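Local coordinates for protein K7 (Vaccinia virus WR, PDB 3JRV) that is a Bcl-2-like virulence factor that binds host DDX3 to prevent IRF3 activation and TRAF6 and IRAK2 to prevent NF-kappa-B activation, at residues 31-36 with 100-105. Sequence-based numbering, arbitrary orientation.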
loop_
_atom_site.group_PDB
_atom_site.type_symbol
_atom_site.label_atom_id
_atom_site.label_comp_id
_atom_site.label_asym_id
_atom_site.label_seq_id
_atom_site.Cartn_x
_atom_site.Cartn_y
_atom_site.Cartn_z
ATOM N N ASP A 31 5.259 1.836 2.394
ATOM C CA ASP A 31 5.892 2.230 1.133
ATOM C C ASP A 31 6.321 0.958 0.387
ATOM O O ASP A 31 6.008 0.776 -0.798
ATOM C CB ASP A 31 7.143 3.052 1.461
ATOM C CG ASP A 31 7.824 3.628 0.246
ATOM O OD1 ASP A 31 7.233 3.553 -0.867
ATOM O OD2 ASP A 31 8.955 4.188 0.409
ATOM N N GLU A 32 7.050 0.073 1.074
ATOM C CA GLU A 32 7.549 -1.140 0.412
ATOM C C GLU A 32 6.407 -2.015 -0.098
ATOM O O GLU A 32 6.512 -2.627 -1.174
ATOM C CB GLU A 32 8.477 -1.919 1.371
ATOM C CG GLU A 32 8.920 -3.235 0.934
ATOM C CD GLU A 32 9.719 -3.884 2.043
ATOM O OE1 GLU A 32 10.812 -3.339 2.396
ATOM O OE2 GLU A 32 9.182 -4.883 2.581
ATOM N N TYR A 33 5.398 -2.227 0.753
ATOM C CA TYR A 33 4.297 -3.111 0.456
ATOM C C TYR A 33 3.574 -2.591 -0.815
ATOM O O TYR A 33 3.185 -3.404 -1.693
ATOM C CB TYR A 33 3.358 -3.162 1.674
ATOM C CG TYR A 33 2.019 -3.765 1.327
ATOM C CD1 TYR A 33 1.894 -5.122 1.042
ATOM C CD2 TYR A 33 0.894 -2.943 1.198
ATOM C CE1 TYR A 33 0.644 -5.687 0.607
ATOM C CE2 TYR A 33 -0.333 -3.452 0.837
ATOM C CZ TYR A 33 -0.463 -4.817 0.482
ATOM O OH TYR A 33 -1.677 -5.364 0.106
ATOM N N ILE A 34 3.311 -1.280 -0.889
ATOM C CA ILE A 34 2.621 -0.752 -2.071
ATOM C C ILE A 34 3.480 -0.988 -3.331
ATOM O O ILE A 34 2.960 -1.385 -4.406
ATOM C CB ILE A 34 2.297 0.759 -1.879
ATOM C CG1 ILE A 34 1.255 0.921 -0.740
ATOM C CG2 ILE A 34 1.860 1.384 -3.231
ATOM C CD1 ILE A 34 -0.050 0.130 -0.952
ATOM N N THR A 35 4.792 -0.832 -3.199
ATOM C CA THR A 35 5.667 -1.198 -4.337
ATOM C C THR A 35 5.601 -2.699 -4.668
ATOM O O THR A 35 5.465 -3.114 -5.825
ATOM C CB THR A 35 7.105 -0.832 -4.027
ATOM O OG1 THR A 35 7.199 0.590 -3.930
ATOM C CG2 THR A 35 8.049 -1.405 -5.115
ATOM N N TRP A 36 5.605 -3.540 -3.641
ATOM C CA TRP A 36 5.571 -4.975 -3.843
ATOM C C TRP A 36 4.315 -5.411 -4.636
ATOM O O TRP A 36 4.394 -6.321 -5.463
ATOM C CB TRP A 36 5.646 -5.669 -2.469
ATOM C CG TRP A 36 5.644 -7.179 -2.570
ATOM C CD1 TRP A 36 6.749 -8.003 -2.777
ATOM C CD2 TRP A 36 4.536 -8.057 -2.348
ATOM N NE1 TRP A 36 6.369 -9.326 -2.739
ATOM C CE2 TRP A 36 5.020 -9.392 -2.466
ATOM C CE3 TRP A 36 3.177 -7.848 -2.018
ATOM C CZ2 TRP A 36 4.187 -10.511 -2.283
ATOM C CZ3 TRP A 36 2.339 -8.966 -1.848
ATOM C CH2 TRP A 36 2.853 -10.284 -1.974
ATOM N N ALA A 100 -8.849 1.545 4.003
ATOM C CA ALA A 100 -9.374 1.613 2.621
ATOM C C ALA A 100 -8.382 2.308 1.712
ATOM O O ALA A 100 -8.220 1.914 0.550
ATOM C CB ALA A 100 -10.687 2.362 2.607
ATOM N N THR A 101 -7.717 3.344 2.208
ATOM C CA THR A 101 -6.818 4.146 1.359
ATOM C C THR A 101 -5.574 3.307 1.043
ATOM O O THR A 101 -5.095 3.298 -0.091
ATOM C CB THR A 101 -6.402 5.464 2.050
ATOM O OG1 THR A 101 -7.577 6.242 2.291
ATOM C CG2 THR A 101 -5.430 6.336 1.199
ATOM N N ILE A 102 -5.026 2.614 2.043
ATOM C CA ILE A 102 -3.923 1.687 1.756
ATOM C C ILE A 102 -4.354 0.619 0.742
ATOM O O ILE A 102 -3.580 0.285 -0.183
ATOM C CB ILE A 102 -3.395 1.044 3.088
ATOM C CG1 ILE A 102 -2.817 2.165 3.955
ATOM C CG2 ILE A 102 -2.368 -0.062 2.778
ATOM C CD1 ILE A 102 -2.585 1.718 5.404
ATOM N N GLY A 103 -5.543 0.039 0.940
ATOM C CA GLY A 103 -6.128 -0.925 -0.001
ATOM C C GLY A 103 -6.197 -0.351 -1.410
ATOM O O GLY A 103 -5.895 -1.082 -2.385
ATOM N N ILE A 104 -6.658 0.898 -1.539
ATOM C CA ILE A 104 -6.791 1.551 -2.855
ATOM C C ILE A 104 -5.439 1.743 -3.496
ATOM O O ILE A 104 -5.286 1.487 -4.694
ATOM C CB ILE A 104 -7.587 2.932 -2.759
ATOM C CG1 ILE A 104 -9.051 2.608 -2.532
ATOM C CG2 ILE A 104 -7.332 3.773 -4.029
ATOM C CD1 ILE A 104 -9.771 2.289 -3.835
ATOM N N CYS A 105 -4.457 2.180 -2.701
ATOM C CA CYS A 105 -3.109 2.345 -3.245
ATOM C C CYS A 105 -2.608 1.000 -3.778
ATOM O O CYS A 105 -1.980 0.964 -4.854
ATOM C CB CYS A 105 -2.150 2.889 -2.193
ATOM S SG CYS A 105 -2.447 4.612 -1.832
#
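Ile34 packs against Ile102 and Cys105 in a buried, apolar helix-helix contact at the centre of this Bcl-2-like helical bundle, a worked example of one branched side chain bridging two helices. The segments 31-36 and 100-105 run in roughly the same direction, at 39°, and their axes come no closer than 10.3 Å. Ile34 fills much of the interface from its side with its longer branch: CG1 lies beside the backbone N (chi1 -67°), and CD1 at its end settles on the facing side of the other helix. There CD1 meets the CB of Cys105 at 3.7 Å and the carbonyl O of Ile102 at 3.6 Å, touching backbone as well as side chain. The CG2 methyl of Ile102 adds a looser flank, 4.4 Å from Ile34 CD1 and as far from Tyr33 CE2, which it approaches obliquely. Tyr33 thus contributes ring carbon here, while its hydroxyl is hydrogen-bonded to Arg37. No hydrogen bond joins the two segments; farther along helix 95-114, Thr109 OG1 is hydrogen-bonded to Ile34 O. Aromatic packing from the bound DDX3 peptide reaches both Ile34 and Cys105, linking this core to the binding site. Around it, helix 52-58 packs on Tyr33, and helix 60-68 meets Ile102 through Phe60.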